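Local coordinates for protein methanogen homoaconitase large subunit (Methanocaldococcus jannaschii, PDB 4KP2) that is the large subunit of a hydro-lyase that interconverts (R)-homocitrate and homoisocitrate through cis-homoaconitate with the aid of a [4Fe-4S] cluster, at residues Asp138-Thr143 and Thr404-Lys409; Asp221-Leu226 and Arg327-Arg332; Leu228-Ile233 and Gly321-Gly326. All coordinates share one frame; numbering follows the deposited sequence.

All three contacts set a later segment (321-326, 327-332 or 404-409) against an earlier one, close to C323, a predicted cluster ligand. Interaction 3 is wholly buried, about 3 Å from the chain centre, and consists of polar packing round N230. Interaction 1, centred about 7 Å from it, lays the N405 amide over a face of H140 but reaches an exposed edge at S139. Interaction 2, partly buried and centred about 11 Å from the chain centre, joins two helix starts through a serine-to-carboxylate hydrogen bond and a long salt bridge. Interactions 2 and 3 both use helix 222-230, with R327 following directly on the loop 321-326. Interactions 1 and 3 meet where N405 ND2 bonds N230 OD1.

Interaction 1: Asp138-Thr143 and Thr404-Lys409; sequences DSHTCT and TNRNFK
H140 and N405 meet as two flat groups. The imidazole and amide planes are only 6° apart, and N405 ND2 lies over one ring face, 3.1 Å from H140 CD2. N405 CG follows at 3.3 Å from H140 NE2, so the amide lies nearly parallel over the imidazole in face-to-face packing. The nearby nitrogens do not bond with each other, because the angles are wrong for it: H140 NE2 is hydrogen-bonded instead to E234 OE2, and N405 ND2 to N230 OD1. N405 reaches the ring with CG between its backbone N and carbonyl carbon (chi1 43°).

R406 meets the same imidazole differently. Its chain folds back at chi2 and chi3, and the guanidinium stands 72° from the ring plane. H140 CE1 sits 3.3 Å above the guanidinium plane of R406, offset toward its rim, and is 3.4 Å from R406 NE. Farther out the packing thins to a van der Waals approach, S139 OG to R406 NH1 at 3.9 Å, on the exposed side.

Hydrogen bonds inside 138-143 fix where the histidine stands. D138 OD1 accepts from H140 N at 2.8 Å, an Asx turn in which the donor comes to the anti side, tilted out of the carboxylate plane; the same oxygen also accepts from H120 NE2. In the backbone that follows, T143 OG1 donates to H140 O at 2.8 Å.

The side chains of R406 and N405 lie about 5 Å from those of C386 and C323 respectively, both predicted [4Fe-4S] ligands. Each segment follows the fourth strand of a parallel 3-2-1-4-5 sheet, 133-136 in one domain and 399-402 in the other. The pairing is consistent with the interdomain active-site cleft of the aconitase family, whose Asp-Ser-His loop lines the substrate pocket.

Interaction 2: Asp221-Leu226 and Arg327-Arg332; sequences DMDGRL and RLSDLR
D223 faces both R327 and S329, each carboxylate oxygen taking a different partner. S329 OG donates to D223 OD2 at 3.0 Å, approaching from above the carboxylate plane, 48° out of it. D223 OD1 instead lies beside the arginine chain, 3.3 Å from R327 CD, and forms a long salt bridge to R327 NE at 3.8 Å. D330 OD2 adds a second long charge pairing with R327 NE, at 4.0 Å and well out of the guanidinium plane, so D223, R327 and D330 make a salt-bridge network held by charge more than by directed N-H bonds.

The directed bonds of the guanidinium lie elsewhere: R327 NH1 donates to C323 O and Q121 OE1, the former tying it to a predicted cluster ligand. A bend at chi3 (-70°) turns the group so that L226 CB covers one face near the rim, while L226 CD2 comes to 3.5 Å from R327 NH1.

Each helix start has a weak side-chain bond. D221, the N-cap of helix 222-230, accepts weakly from G224 N through OD1, and its carbonyl takes G224 N and R225 N. R327, the N-cap of helix 328-338, has its backbone N weakly bonded to D330 OD2.

Away from this junction, M222 and R225 pack on helix 246-254, whereas L328 and L331 lie against helices 356-363 and 367-374.

Interaction 3: Leu228-Ile233 and Gly321-Gly326; sequences LCNMAI and GSCTNG
N230 drives its amide between C323 and T324, and nearly all of the close packing comes from these three buried residues. N230 ND2 is 3.1 Å from C323 SG, and N230 OD1 is 3.2 Å from T324 CG2; the asparagine and threonine side chains cross at about a right angle. With CG anti to the backbone N (chi1 -177°), the amide extends away from the end of helix 222-230 and toward the loop. The backbones are also nearest here, with N230 CA 6.4 Å from T324 CA.

The polar ends of the amide have their partners outside the two segments, one at each end. N230 OD1 accepts from N405 ND2, and N230 ND2 has a weak bond to T143 OG1, so the side chain links both loops of the cleft to C323. With an alanine here, N405 ND2 is likely to lose its acceptor, and a gap would probably open beside the sulfur of C323.

The loop 321-326 leaves strand 317-320, the first strand of a parallel 3-2-1-4-5 sheet, and leads to helix 328-338; loops at this place, beside the one after the fourth strand, commonly form binding sites in such alpha-beta-alpha sandwiches, and here the loop carries C323, a predicted [4Fe-4S] ligand. It is bent by an ST turn in which S322 OG accepts from T324 N at 3.3 Å. Glycines suit the tight bends: a beta carbon on G321 would jam against the preceding carbonyl, and one on G326 would clash with S322 O.

Beyond N230 the contact slackens. The side chain of M231 comes no nearer than 4.8 Å to 321-326 and packs its thioether chain on helix 189-200.

Interaction 1: Asp138-Thr143 and Thr404-Lys409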
ATOM      1  N   ASP A 138      -5.262 -22.106  -4.502  1.00 46.01           N
ATOM      2  CA  ASP A 138      -5.472 -21.335  -3.288  1.00 41.14           C
ATOM      3  C   ASP A 138      -6.376 -22.124  -2.350  1.00 48.22           C
ATOM      4  O   ASP A 138      -7.319 -22.781  -2.793  1.00 44.48           O
ATOM      5  CB  ASP A 138      -6.106 -19.983  -3.620  1.00 42.17           C
ATOM      6  CG  ASP A 138      -6.153 -19.051  -2.427  1.00 45.48           C
ATOM      7  OD1 ASP A 138      -7.150 -19.095  -1.677  1.00 46.79           O
ATOM      8  OD2 ASP A 138      -5.195 -18.270  -2.245  1.00 46.20           O
ATOM      9  N   SER A 139      -6.091 -22.055  -1.054  1.00 50.06           N
ATOM     10  CA  SER A 139      -6.835 -22.829  -0.065  1.00 43.38           C
ATOM     11  C   SER A 139      -8.243 -22.288   0.179  1.00 46.49           C
ATOM     12  O   SER A 139      -9.001 -22.855   0.967  1.00 47.90           O
ATOM     13  CB  SER A 139      -6.058 -22.901   1.253  1.00 44.69           C
ATOM     14  OG  SER A 139      -5.794 -21.604   1.759  1.00 59.41           O
ATOM     15  N   HIS A 140      -8.591 -21.199  -0.500  1.00 45.41           N
ATOM     16  CA  HIS A 140      -9.914 -20.603  -0.354  1.00 43.22           C
ATOM     17  C   HIS A 140     -10.635 -20.463  -1.691  1.00 38.46           C
ATOM     18  O   HIS A 140     -11.352 -19.489  -1.922  1.00 40.35           O
ATOM     19  CB  HIS A 140      -9.822 -19.244   0.341  1.00 43.95           C
ATOM     20  CG  HIS A 140      -9.345 -19.323   1.756  1.00 48.05           C
ATOM     21  ND1 HIS A 140      -8.007 -19.349   2.092  1.00 54.53           N
ATOM     22  CD2 HIS A 140     -10.025 -19.390   2.925  1.00 49.12           C
ATOM     23  CE1 HIS A 140      -7.887 -19.422   3.404  1.00 56.20           C
ATOM     24  NE2 HIS A 140      -9.096 -19.450   3.934  1.00 53.66           N
ATOM     25  N   THR A 141     -10.443 -21.444  -2.565  1.00 40.71           N
ATOM     26  CA  THR A 141     -11.146 -21.484  -3.840  1.00 39.86           C
ATOM     27  C   THR A 141     -12.602 -21.880  -3.598  1.00 44.84           C
ATOM     28  O   THR A 141     -13.466 -21.684  -4.453  1.00 40.85           O
ATOM     29  CB  THR A 141     -10.476 -22.476  -4.813  1.00 44.27           C
ATOM     30  OG1 THR A 141      -9.062 -22.246  -4.827  1.00 41.96           O
ATOM     31  CG2 THR A 141     -11.022 -22.312  -6.225  1.00 39.05           C
ATOM     32  N   CYS A 142     -12.868 -22.414  -2.410  1.00 42.78           N
ATOM     33  CA  CYS A 142     -14.211 -22.828  -2.014  1.00 42.06           C
ATOM     34  C   CYS A 142     -15.200 -21.661  -1.969  1.00 42.83           C
ATOM     35  O   CYS A 142     -16.410 -21.869  -1.883  1.00 48.30           O
ATOM     36  CB  CYS A 142     -14.168 -23.525  -0.653  1.00 40.90           C
ATOM     37  SG  CYS A 142     -13.379 -22.554   0.656  1.00 48.23           S
ATOM     38  N   THR A 143     -14.673 -20.441  -2.023  1.00 40.68           N
ATOM     39  CA  THR A 143     -15.487 -19.230  -2.014  1.00 48.96           C
ATOM     40  C   THR A 143     -16.481 -19.209  -3.172  1.00 48.56           C
ATOM     41  O   THR A 143     -17.602 -18.716  -3.035  1.00 50.76           O
ATOM     42  CB  THR A 143     -14.594 -17.972  -2.094  1.00 41.27           C
ATOM     43  OG1 THR A 143     -13.613 -18.009  -1.050  1.00 48.05           O
ATOM     44  CG2 THR A 143     -15.424 -16.704  -1.960  1.00 38.67           C
ATOM     45  N   THR A 404     -10.154 -11.067   8.125  1.00 53.06           N
ATOM     46  CA  THR A 404      -9.695 -12.229   7.372  1.00 54.69           C
ATOM     47  C   THR A 404     -10.323 -13.520   7.887  1.00 54.19           C
ATOM     48  O   THR A 404     -11.265 -13.496   8.678  1.00 51.92           O
ATOM     49  CB  THR A 404      -8.161 -12.368   7.418  1.00 53.77           C
ATOM     50  OG1 THR A 404      -7.709 -12.253   8.773  1.00 51.62           O
ATOM     51  CG2 THR A 404      -7.500 -11.291   6.575  1.00 47.17           C
ATOM     52  N   ASN A 405      -9.783 -14.648   7.437  1.00 53.47           N
ATOM     53  CA  ASN A 405     -10.327 -15.951   7.800  1.00 51.79           C
ATOM     54  C   ASN A 405      -9.352 -16.826   8.584  1.00 54.39           C
ATOM     55  O   ASN A 405      -9.744 -17.852   9.141  1.00 54.64           O
ATOM     56  CB  ASN A 405     -10.815 -16.688   6.551  1.00 50.70           C
ATOM     57  CG  ASN A 405      -9.853 -16.562   5.387  1.00 54.37           C
ATOM     58  OD1 ASN A 405      -8.643 -16.439   5.576  1.00 55.01           O
ATOM     59  ND2 ASN A 405     -10.389 -16.585   4.174  1.00 51.85           N
ATOM     60  N   ARG A 406      -8.085 -16.421   8.624  1.00 61.07           N
ATOM     61  CA  ARG A 406      -7.078 -17.160   9.379  1.00 64.79           C
ATOM     62  C   ARG A 406      -6.837 -16.547  10.755  1.00 62.34           C
ATOM     63  O   ARG A 406      -6.949 -15.334  10.936  1.00 60.13           O
ATOM     64  CB  ARG A 406      -5.766 -17.257   8.601  1.00 69.16           C
ATOM     65  CG  ARG A 406      -5.591 -18.568   7.852  1.00 68.59           C
ATOM     66  CD  ARG A 406      -6.386 -18.586   6.559  1.00 64.97           C
ATOM     67  NE  ARG A 406      -5.751 -17.775   5.526  1.00 69.55           N
ATOM     68  CZ  ARG A 406      -4.815 -18.225   4.697  1.00 69.59           C
ATOM     69  NH1 ARG A 406      -4.404 -19.483   4.781  1.00 66.06           N
ATOM     70  NH2 ARG A 406      -4.289 -17.418   3.786  1.00 67.48           N
ATOM     71  N   ASN A 407      -6.494 -17.394  11.717  1.00 65.40           N
ATOM     72  CA  ASN A 407      -6.379 -16.975  13.106  1.00 59.07           C
ATOM     73  C   ASN A 407      -5.191 -17.642  13.796  1.00 59.56           C
ATOM     74  O   ASN A 407      -4.966 -17.462  14.993  1.00 59.53           O
ATOM     75  CB  ASN A 407      -7.676 -17.310  13.846  1.00 53.18           C
ATOM     76  CG  ASN A 407      -7.776 -16.626  15.190  1.00 58.29           C
ATOM     77  OD1 ASN A 407      -7.077 -15.649  15.452  1.00 65.21           O
ATOM     78  ND2 ASN A 407      -8.647 -17.136  16.052  1.00 57.33           N
ATOM     79  N   PHE A 408      -4.425 -18.399  13.021  1.00 60.29           N
ATOM     80  CA  PHE A 408      -3.362 -19.244  13.558  1.00 63.59           C
ATOM     81  C   PHE A 408      -2.219 -18.471  14.216  1.00 60.91           C
ATOM     82  O   PHE A 408      -1.981 -17.301  13.912  1.00 55.70           O
ATOM     83  CB  PHE A 408      -2.835 -20.170  12.465  1.00 61.64           C
ATOM     84  CG  PHE A 408      -3.909 -20.981  11.800  1.00 68.09           C
ATOM     85  CD1 PHE A 408      -4.936 -21.537  12.545  1.00 63.73           C
ATOM     86  CD2 PHE A 408      -3.905 -21.172  10.429  1.00 69.82           C
ATOM     87  CE1 PHE A 408      -5.929 -22.279  11.937  1.00 65.19           C
ATOM     88  CE2 PHE A 408      -4.895 -21.910   9.814  1.00 67.92           C
ATOM     89  CZ  PHE A 408      -5.910 -22.465  10.568  1.00 67.19           C
ATOM     90  N   LYS A 409      -1.517 -19.146  15.121  1.00 58.47           N
ATOM     91  CA  LYS A 409      -0.453 -18.531  15.907  1.00 54.32           C
ATOM     92  C   LYS A 409       0.736 -18.110  15.050  1.00 59.62           C
ATOM     93  O   LYS A 409       1.361 -18.938  14.387  1.00 64.92           O
ATOM     94  CB  LYS A 409       0.007 -19.492  17.005  1.00 59.32           C
ATOM     95  CG  LYS A 409       1.014 -18.899  17.975  1.00 64.60           C
ATOM     96  CD  LYS A 409       1.416 -19.911  19.036  1.00 67.36           C
ATOM     97  CE  LYS A 409       0.206 -20.409  19.813  1.00 68.01           C
ATOM     98  NZ  LYS A 409       0.574 -21.433  20.831  1.00 63.53           N
TER

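Interaction 2: Asp221-Leu226 and Arg327-Arg332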
ATOM      1  N   ASP A 221     -27.548 -11.533   0.060  1.00 54.15           N
ATOM      2  CA  ASP A 221     -26.992 -11.090  -1.208  1.00 49.21           C
ATOM      3  C   ASP A 221     -25.725 -11.896  -1.455  1.00 47.15           C
ATOM      4  O   ASP A 221     -25.304 -12.668  -0.596  1.00 48.21           O
ATOM      5  CB  ASP A 221     -26.686  -9.592  -1.178  1.00 48.30           C
ATOM      6  CG  ASP A 221     -25.730  -9.211  -0.063  1.00 52.59           C
ATOM      7  OD1 ASP A 221     -25.661  -9.946   0.945  1.00 59.43           O
ATOM      8  OD2 ASP A 221     -25.052  -8.169  -0.195  1.00 51.08           O
ATOM      9  N   MET A 222     -25.114 -11.721  -2.620  1.00 41.87           N
ATOM     10  CA  MET A 222     -23.925 -12.495  -2.961  1.00 40.41           C
ATOM     11  C   MET A 222     -22.725 -12.145  -2.082  1.00 47.16           C
ATOM     12  O   MET A 222     -21.818 -12.958  -1.915  1.00 44.21           O
ATOM     13  CB  MET A 222     -23.574 -12.337  -4.440  1.00 39.84           C
ATOM     14  CG  MET A 222     -24.525 -13.071  -5.368  1.00 50.86           C
ATOM     15  SD  MET A 222     -24.532 -14.855  -5.099  1.00 47.97           S
ATOM     16  CE  MET A 222     -22.846 -15.273  -5.530  1.00 47.30           C
ATOM     17  N   ASP A 223     -22.732 -10.941  -1.515  1.00 50.17           N
ATOM     18  CA  ASP A 223     -21.673 -10.522  -0.600  1.00 48.52           C
ATOM     19  C   ASP A 223     -21.682 -11.380   0.660  1.00 46.04           C
ATOM     20  O   ASP A 223     -20.640 -11.607   1.277  1.00 48.38           O
ATOM     21  CB  ASP A 223     -21.824  -9.044  -0.230  1.00 45.16           C
ATOM     22  CG  ASP A 223     -21.627  -8.122  -1.420  1.00 47.45           C
ATOM     23  OD1 ASP A 223     -21.029  -8.562  -2.424  1.00 50.74           O
ATOM     24  OD2 ASP A 223     -22.065  -6.953  -1.349  1.00 49.63           O
ATOM     25  N   GLY A 224     -22.864 -11.855   1.037  1.00 49.02           N
ATOM     26  CA  GLY A 224     -23.004 -12.713   2.198  1.00 56.40           C
ATOM     27  C   GLY A 224     -22.711 -14.165   1.875  1.00 49.36           C
ATOM     28  O   GLY A 224     -22.106 -14.881   2.673  1.00 50.38           O
ATOM     29  N   ARG A 225     -23.142 -14.601   0.695  1.00 47.71           N
ATOM     30  CA  ARG A 225     -22.936 -15.979   0.267  1.00 55.75           C
ATOM     31  C   ARG A 225     -21.464 -16.265  -0.012  1.00 51.36           C
ATOM     32  O   ARG A 225     -20.990 -17.384   0.192  1.00 48.23           O
ATOM     33  CB  ARG A 225     -23.785 -16.289  -0.967  1.00 45.11           C
ATOM     34  CG  ARG A 225     -25.278 -16.186  -0.715  1.00 46.51           C
ATOM     35  CD  ARG A 225     -26.078 -16.547  -1.951  1.00 50.18           C
ATOM     36  NE  ARG A 225     -27.513 -16.454  -1.705  1.00 52.39           N
ATOM     37  CZ  ARG A 225     -28.444 -16.733  -2.610  1.00 51.33           C
ATOM     38  NH1 ARG A 225     -28.092 -17.124  -3.828  1.00 46.70           N
ATOM     39  NH2 ARG A 225     -29.728 -16.621  -2.299  1.00 54.05           N
ATOM     40  N   LEU A 226     -20.748 -15.247  -0.478  1.00 51.74           N
ATOM     41  CA  LEU A 226     -19.313 -15.362  -0.705  1.00 47.56           C
ATOM     42  C   LEU A 226     -18.576 -15.584   0.609  1.00 53.84           C
ATOM     43  O   LEU A 226     -17.596 -16.327   0.666  1.00 52.08           O
ATOM     44  CB  LEU A 226     -18.774 -14.108  -1.396  1.00 44.21           C
ATOM     45  CG  LEU A 226     -18.475 -14.211  -2.893  1.00 50.62           C
ATOM     46  CD1 LEU A 226     -19.708 -14.638  -3.671  1.00 47.21           C
ATOM     47  CD2 LEU A 226     -17.937 -12.889  -3.418  1.00 48.92           C
ATOM     48  N   ARG A 327     -15.336  -6.336   0.082  1.00 43.11           N
ATOM     49  CA  ARG A 327     -16.219  -5.805  -0.946  1.00 46.77           C
ATOM     50  C   ARG A 327     -16.811  -4.456  -0.551  1.00 42.08           C
ATOM     51  O   ARG A 327     -16.512  -3.927   0.520  1.00 44.77           O
ATOM     52  CB  ARG A 327     -17.322  -6.814  -1.272  1.00 46.19           C
ATOM     53  CG  ARG A 327     -16.826  -8.017  -2.057  1.00 40.69           C
ATOM     54  CD  ARG A 327     -17.804  -9.173  -1.984  1.00 39.51           C
ATOM     55  NE  ARG A 327     -17.834  -9.774  -0.653  1.00 48.72           N
ATOM     56  CZ  ARG A 327     -16.999 -10.725  -0.246  1.00 47.05           C
ATOM     57  NH1 ARG A 327     -16.063 -11.184  -1.066  1.00 40.43           N
ATOM     58  NH2 ARG A 327     -17.096 -11.216   0.981  1.00 47.97           N
ATOM     59  N   LEU A 328     -17.648  -3.908  -1.427  1.00 47.40           N
ATOM     60  CA  LEU A 328     -18.219  -2.579  -1.237  1.00 46.08           C
ATOM     61  C   LEU A 328     -19.052  -2.488   0.039  1.00 45.59           C
ATOM     62  O   LEU A 328     -18.915  -1.539   0.811  1.00 51.51           O
ATOM     63  CB  LEU A 328     -19.084  -2.201  -2.440  1.00 45.46           C
ATOM     64  CG  LEU A 328     -18.938  -0.787  -3.010  1.00 44.38           C
ATOM     65  CD1 LEU A 328     -20.077  -0.488  -3.971  1.00 39.73           C
ATOM     66  CD2 LEU A 328     -18.879   0.255  -1.907  1.00 51.57           C
ATOM     67  N   SER A 329     -19.916  -3.477   0.245  1.00 48.26           N
ATOM     68  CA  SER A 329     -20.812  -3.492   1.396  1.00 47.48           C
ATOM     69  C   SER A 329     -20.043  -3.504   2.713  1.00 49.80           C
ATOM     70  O   SER A 329     -20.475  -2.905   3.697  1.00 56.72           O
ATOM     71  CB  SER A 329     -21.744  -4.702   1.324  1.00 46.29           C
ATOM     72  OG  SER A 329     -21.007  -5.912   1.292  1.00 44.57           O
ATOM     73  N   ASP A 330     -18.903  -4.184   2.722  1.00 47.14           N
ATOM     74  CA  ASP A 330     -18.071  -4.268   3.916  1.00 47.06           C
ATOM     75  C   ASP A 330     -17.421  -2.924   4.223  1.00 51.30           C
ATOM     76  O   ASP A 330     -17.325  -2.517   5.381  1.00 54.99           O
ATOM     77  CB  ASP A 330     -17.000  -5.349   3.748  1.00 48.38           C
ATOM     78  CG  ASP A 330     -17.590  -6.712   3.445  1.00 53.12           C
ATOM     79  OD1 ASP A 330     -17.991  -7.412   4.399  1.00 52.33           O
ATOM     80  OD2 ASP A 330     -17.650  -7.086   2.255  1.00 51.93           O
ATOM     81  N   LEU A 331     -16.978  -2.235   3.176  1.00 48.26           N
ATOM     82  CA  LEU A 331     -16.319  -0.943   3.330  1.00 47.50           C
ATOM     83  C   LEU A 331     -17.299   0.136   3.777  1.00 52.21           C
ATOM     84  O   LEU A 331     -17.019   0.893   4.706  1.00 53.04           O
ATOM     85  CB  LEU A 331     -15.644  -0.525   2.022  1.00 43.14           C
ATOM     86  CG  LEU A 331     -14.503  -1.412   1.523  1.00 37.38           C
ATOM     87  CD1 LEU A 331     -13.958  -0.886   0.204  1.00 33.89           C
ATOM     88  CD2 LEU A 331     -13.401  -1.497   2.564  1.00 29.93           C
ATOM     89  N   ARG A 332     -18.447   0.197   3.109  1.00 50.36           N
ATOM     90  CA  ARG A 332     -19.467   1.193   3.418  1.00 51.62           C
ATOM     91  C   ARG A 332     -19.999   1.036   4.840  1.00 51.55           C
ATOM     92  O   ARG A 332     -20.303   2.022   5.513  1.00 56.87           O
ATOM     93  CB  ARG A 332     -20.606   1.120   2.396  1.00 52.72           C
ATOM     94  CG  ARG A 332     -21.824   1.962   2.738  1.00 55.98           C
ATOM     95  CD  ARG A 332     -22.591   2.346   1.483  1.00 60.80           C
ATOM     96  NE  ARG A 332     -22.678   1.243   0.532  1.00 61.66           N
ATOM     97  CZ  ARG A 332     -23.224   1.341  -0.676  1.00 66.32           C
ATOM     98  NH1 ARG A 332     -23.736   2.494  -1.082  1.00 73.67           N
ATOM     99  NH2 ARG A 332     -23.259   0.286  -1.479  1.00 62.78           N
TER

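Interaction 3: Leu228-Ile233 and Gly321-Gly326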
ATOM      1  N   LEU A 228     -19.834 -16.970   3.441  1.00 49.07           N
ATOM      2  CA  LEU A 228     -20.159 -18.281   3.992  1.00 50.84           C
ATOM      3  C   LEU A 228     -19.356 -19.401   3.338  1.00 52.27           C
ATOM      4  O   LEU A 228     -18.897 -20.322   4.014  1.00 53.97           O
ATOM      5  CB  LEU A 228     -21.658 -18.564   3.860  1.00 51.99           C
ATOM      6  CG  LEU A 228     -22.508 -18.338   5.113  1.00 46.55           C
ATOM      7  CD1 LEU A 228     -22.309 -16.934   5.661  1.00 54.71           C
ATOM      8  CD2 LEU A 228     -23.977 -18.597   4.815  1.00 42.05           C
ATOM      9  N   CYS A 229     -19.185 -19.315   2.024  1.00 43.28           N
ATOM     10  CA  CYS A 229     -18.454 -20.338   1.285  1.00 48.72           C
ATOM     11  C   CYS A 229     -16.945 -20.167   1.417  1.00 50.55           C
ATOM     12  O   CYS A 229     -16.184 -21.098   1.163  1.00 43.62           O
ATOM     13  CB  CYS A 229     -18.858 -20.327  -0.190  1.00 52.02           C
ATOM     14  SG  CYS A 229     -20.590 -20.743  -0.489  1.00 49.88           S
ATOM     15  N   ASN A 230     -16.520 -18.972   1.814  1.00 49.02           N
ATOM     16  CA  ASN A 230     -15.099 -18.677   1.957  1.00 46.17           C
ATOM     17  C   ASN A 230     -14.483 -19.367   3.168  1.00 42.96           C
ATOM     18  O   ASN A 230     -13.332 -19.806   3.127  1.00 47.33           O
ATOM     19  CB  ASN A 230     -14.870 -17.167   2.052  1.00 51.86           C
ATOM     20  CG  ASN A 230     -13.400 -16.802   2.124  1.00 50.19           C
ATOM     21  OD1 ASN A 230     -12.789 -16.842   3.192  1.00 50.41           O
ATOM     22  ND2 ASN A 230     -12.825 -16.442   0.984  1.00 47.49           N
ATOM     23  N   MET A 231     -15.258 -19.466   4.244  1.00 46.78           N
ATOM     24  CA  MET A 231     -14.766 -20.028   5.495  1.00 53.28           C
ATOM     25  C   MET A 231     -15.065 -21.519   5.594  1.00 54.29           C
ATOM     26  O   MET A 231     -15.194 -22.060   6.691  1.00 59.80           O
ATOM     27  CB  MET A 231     -15.394 -19.300   6.681  1.00 50.08           C
ATOM     28  CG  MET A 231     -15.327 -17.786   6.595  1.00 50.33           C
ATOM     29  SD  MET A 231     -14.121 -17.080   7.731  1.00 65.48           S
ATOM     30  CE  MET A 231     -14.705 -17.742   9.290  1.00 52.02           C
ATOM     31  N   ALA A 232     -15.175 -22.179   4.446  1.00 48.21           N
ATOM     32  CA  ALA A 232     -15.468 -23.607   4.417  1.00 55.85           C
ATOM     33  C   ALA A 232     -14.243 -24.431   4.802  1.00 57.00           C
ATOM     34  O   ALA A 232     -14.352 -25.418   5.529  1.00 57.85           O
ATOM     35  CB  ALA A 232     -15.976 -24.017   3.044  1.00 44.32           C
ATOM     36  N   ILE A 233     -13.079 -24.015   4.312  1.00 55.63           N
ATOM     37  CA  ILE A 233     -11.829 -24.715   4.589  1.00 61.04           C
ATOM     38  C   ILE A 233     -11.431 -24.575   6.060  1.00 59.54           C
ATOM     39  O   ILE A 233     -10.748 -25.435   6.616  1.00 53.54           O
ATOM     40  CB  ILE A 233     -10.689 -24.207   3.673  1.00 61.17           C
ATOM     41  CG1 ILE A 233      -9.417 -25.033   3.872  1.00 52.34           C
ATOM     42  CG2 ILE A 233     -10.419 -22.729   3.913  1.00 50.80           C
ATOM     43  CD1 ILE A 233      -9.608 -26.510   3.621  1.00 65.05           C
ATOM     44  N   GLY A 321     -10.493  -5.784   4.959  1.00 51.52           N
ATOM     45  CA  GLY A 321     -10.534  -5.957   3.521  1.00 51.31           C
ATOM     46  C   GLY A 321      -9.799  -7.161   2.963  1.00 51.78           C
ATOM     47  O   GLY A 321      -8.750  -7.023   2.333  1.00 51.48           O
ATOM     48  N   SER A 322     -10.353  -8.346   3.186  1.00 51.89           N
ATOM     49  CA  SER A 322      -9.829  -9.555   2.566  1.00 49.82           C
ATOM     50  C   SER A 322     -10.868 -10.104   1.598  1.00 50.11           C
ATOM     51  O   SER A 322     -11.807  -9.404   1.226  1.00 49.64           O
ATOM     52  CB  SER A 322      -9.483 -10.602   3.622  1.00 47.24           C
ATOM     53  OG  SER A 322     -10.634 -10.998   4.345  1.00 56.57           O
ATOM     54  N   CYS A 323     -10.700 -11.358   1.189  1.00 53.83           N
ATOM     55  CA  CYS A 323     -11.674 -12.002   0.316  1.00 50.37           C
ATOM     56  C   CYS A 323     -12.993 -12.194   1.052  1.00 51.41           C
ATOM     57  O   CYS A 323     -14.063 -12.218   0.443  1.00 51.57           O
ATOM     58  CB  CYS A 323     -11.149 -13.349  -0.179  1.00 48.41           C
ATOM     59  SG  CYS A 323     -12.318 -14.267  -1.206  1.00 68.88           S
ATOM     60  N   THR A 324     -12.907 -12.322   2.372  1.00 51.35           N
ATOM     61  CA  THR A 324     -14.083 -12.525   3.206  1.00 49.58           C
ATOM     62  C   THR A 324     -14.892 -11.239   3.336  1.00 49.59           C
ATOM     63  O   THR A 324     -16.111 -11.241   3.166  1.00 49.46           O
ATOM     64  CB  THR A 324     -13.690 -13.001   4.614  1.00 45.94           C
ATOM     65  OG1 THR A 324     -13.354 -11.870   5.426  1.00 61.15           O
ATOM     66  CG2 THR A 324     -12.501 -13.944   4.542  1.00 46.15           C
ATOM     67  N   ASN A 325     -14.204 -10.141   3.638  1.00 53.21           N
ATOM     68  CA  ASN A 325     -14.863  -8.860   3.861  1.00 55.69           C
ATOM     69  C   ASN A 325     -14.098  -7.676   3.281  1.00 53.94           C
ATOM     70  O   ASN A 325     -13.647  -6.800   4.018  1.00 56.99           O
ATOM     71  CB  ASN A 325     -15.098  -8.638   5.356  1.00 51.91           C
ATOM     72  CG  ASN A 325     -16.114  -9.601   5.936  1.00 54.68           C
ATOM     73  OD1 ASN A 325     -15.848 -10.275   6.929  1.00 51.97           O
ATOM     74  ND2 ASN A 325     -17.286  -9.671   5.315  1.00 53.97           N
ATOM     75  N   GLY A 326     -13.963  -7.647   1.959  1.00 50.27           N
ATOM     76  CA  GLY A 326     -13.260  -6.564   1.298  1.00 44.54           C
ATOM     77  C   GLY A 326     -14.086  -5.905   0.214  1.00 46.75           C
ATOM     78  O   GLY A 326     -13.606  -5.019  -0.494  1.00 46.17           O
TER